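Local atomic coordinates of periplasmic binding protein component of an ABC type zinc uptake transporter (PDB entry 2OV3), a protein that probably captures zinc ions in the periplasm and delivers them to an ABC-type transporter for uptake into the cell. Residues Gln64-Leu67 / Glu68-Ala72. Sequence-based numbering, arbitrary orientation.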
loop_
_atom_site.group_PDB
_atom_site.type_symbol
_atom_site.label_atom_id
_atom_site.label_comp_id
_atom_site.label_asym_id
_atom_site.label_seq_id
_atom_site.Cartn_x
_atom_site.Cartn_y
_atom_site.Cartn_z
ATOM N N GLN A 64 14.864 0.167 1.379
ATOM C CA GLN A 64 16.141 0.178 2.098
ATOM C C GLN A 64 16.850 -1.173 2.138
ATOM O O GLN A 64 18.070 -1.242 2.009
ATOM C CB GLN A 64 15.930 0.679 3.526
ATOM C CG GLN A 64 17.193 0.620 4.359
ATOM C CD GLN A 64 18.304 1.471 3.772
ATOM O OE1 GLN A 64 19.488 1.206 3.997
ATOM N NE2 GLN A 64 17.927 2.509 3.019
ATOM N N PRO A 65 16.094 -2.262 2.343
ATOM C CA PRO A 65 16.704 -3.593 2.393
ATOM C C PRO A 65 17.500 -3.956 1.146
ATOM O O PRO A 65 18.534 -4.617 1.238
ATOM C CB PRO A 65 15.507 -4.511 2.599
ATOM C CG PRO A 65 14.574 -3.661 3.413
ATOM C CD PRO A 65 14.670 -2.319 2.726
ATOM N N TRP A 66 17.031 -3.530 -0.020
ATOM C CA TRP A 66 17.740 -3.850 -1.262
ATOM C C TRP A 66 18.193 -2.604 -2.024
ATOM O O TRP A 66 18.722 -2.707 -3.131
ATOM C CB TRP A 66 16.852 -4.705 -2.187
ATOM C CG TRP A 66 15.519 -5.085 -1.602
ATOM C CD1 TRP A 66 15.288 -5.995 -0.606
ATOM C CD2 TRP A 66 14.243 -4.525 -1.936
ATOM N NE1 TRP A 66 13.948 -6.032 -0.297
ATOM C CE2 TRP A 66 13.282 -5.142 -1.097
ATOM C CE3 TRP A 66 13.819 -3.565 -2.865
ATOM C CZ2 TRP A 66 11.920 -4.824 -1.151
ATOM C CZ3 TRP A 66 12.463 -3.248 -2.921
ATOM C CH2 TRP A 66 11.530 -3.881 -2.067
ATOM N N LEU A 67 17.986 -1.435 -1.428
ATOM C CA LEU A 67 18.350 -0.170 -2.055
ATOM C C LEU A 67 19.722 -0.196 -2.724
ATOM O O LEU A 67 19.867 0.178 -3.886
ATOM C CB LEU A 67 18.323 0.954 -1.024
ATOM C CG LEU A 67 17.823 2.286 -1.596
ATOM C CD1 LEU A 67 17.844 3.350 -0.505
ATOM C CD2 LEU A 67 18.660 2.700 -2.777
ATOM N N GLU A 68 20.722 -0.642 -1.977
ATOM C CA GLU A 68 22.072 -0.706 -2.485
ATOM C C GLU A 68 22.237 -1.716 -3.612
ATOM O O GLU A 68 22.883 -1.418 -4.617
ATOM C CB GLU A 68 23.040 -0.998 -1.336
ATOM C CG GLU A 68 23.249 0.208 -0.413
ATOM C CD GLU A 68 23.990 1.346 -1.110
ATOM O OE1 GLU A 68 25.219 1.215 -1.323
ATOM O OE2 GLU A 68 23.344 2.364 -1.460
ATOM N N LYS A 69 21.657 -2.905 -3.471
ATOM C CA LYS A 69 21.779 -3.905 -4.534
ATOM C C LYS A 69 21.243 -3.345 -5.833
ATOM O O LYS A 69 21.706 -3.711 -6.908
ATOM C CB LYS A 69 21.026 -5.184 -4.183
ATOM C CG LYS A 69 21.630 -5.927 -3.025
ATOM C CD LYS A 69 21.223 -7.385 -3.015
ATOM C CE LYS A 69 21.475 -7.973 -1.647
ATOM N NZ LYS A 69 20.780 -7.147 -0.613
ATOM N N LEU A 70 20.267 -2.451 -5.728
ATOM C CA LEU A 70 19.680 -1.841 -6.908
ATOM C C LEU A 70 20.697 -0.974 -7.631
ATOM O O LEU A 70 20.896 -1.125 -8.835
ATOM C CB LEU A 70 18.464 -1.010 -6.514
ATOM C CG LEU A 70 17.292 -1.814 -5.935
ATOM C CD1 LEU A 70 16.210 -0.846 -5.482
ATOM C CD2 LEU A 70 16.745 -2.785 -6.969
ATOM N N LYS A 71 21.342 -0.068 -6.898
ATOM C CA LYS A 71 22.350 0.815 -7.489
ATOM C C LYS A 71 23.520 0.019 -8.049
ATOM O O LYS A 71 24.132 0.409 -9.044
ATOM C CB LYS A 71 22.870 1.819 -6.453
ATOM C CG LYS A 71 21.958 3.020 -6.243
ATOM C CD LYS A 71 22.699 4.186 -5.580
ATOM C CE LYS A 71 23.004 3.923 -4.110
ATOM N NZ LYS A 71 21.761 3.898 -3.288
ATOM N N ALA A 72 23.820 -1.097 -7.398
ATOM C CA ALA A 72 24.910 -1.963 -7.812
ATOM C C ALA A 72 24.524 -2.701 -9.085
ATOM O O ALA A 72 25.379 -3.038 -9.904
ATOM C CB ALA A 72 25.231 -2.967 -6.703
#
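Leu70 N donates to Trp66 O at 3.0 Å, with an N-H...O angle of 147°; this i to i+4 bond marks the first turn of helix 67-73. Leu67 O is shared by two weak bonds, from Lys71 N at 3.4 Å, the straighter one, and from Leu70 N, so the Leu70 amide forks between two successive carbonyls. On the same turn, Lys71 and Glu68 form an i to i+3 salt bridge, Lys71 NZ to Glu68 OE2 at 2.9 Å. The lysine chain bends at chi3 (-72°) and again at chi4, folding the ammonium back toward Leu67, where Lys71 NZ comes 3.4 Å from Leu67 CD2; the two side chains lie obliquely to each other, and the leucine methyl borders the ion pair.

Away from this charged side, Leu70 CG sits 3.3 Å from Trp66 O, because chi1 of -65° sets CG beside the backbone N that donates to this carbonyl. Leu70 CD1 then meets the edge of the indole near the ring plane, 4.5 Å from Trp66 CE3, a loose apolar approach. Both side chains also touch Tyr55 of strand 54-57, and Trp66 NE1 makes a weak hydrogen bond to Tyr39 O. The Trp66 side chain is about 10 Å from the bound zinc ion, too far to be a ligand. A serine in place of Leu70 would probably keep the backbone bond but leave the indole edge without its methyl neighbour and Tyr55 without the leucine's apolar cover.

The chemistry thus divides the helix start between a solvent-facing ion pair and a buried Trp–Leu face turned to the parallel sheet of strands 3-7, 24-28, 54-57 and 78-81.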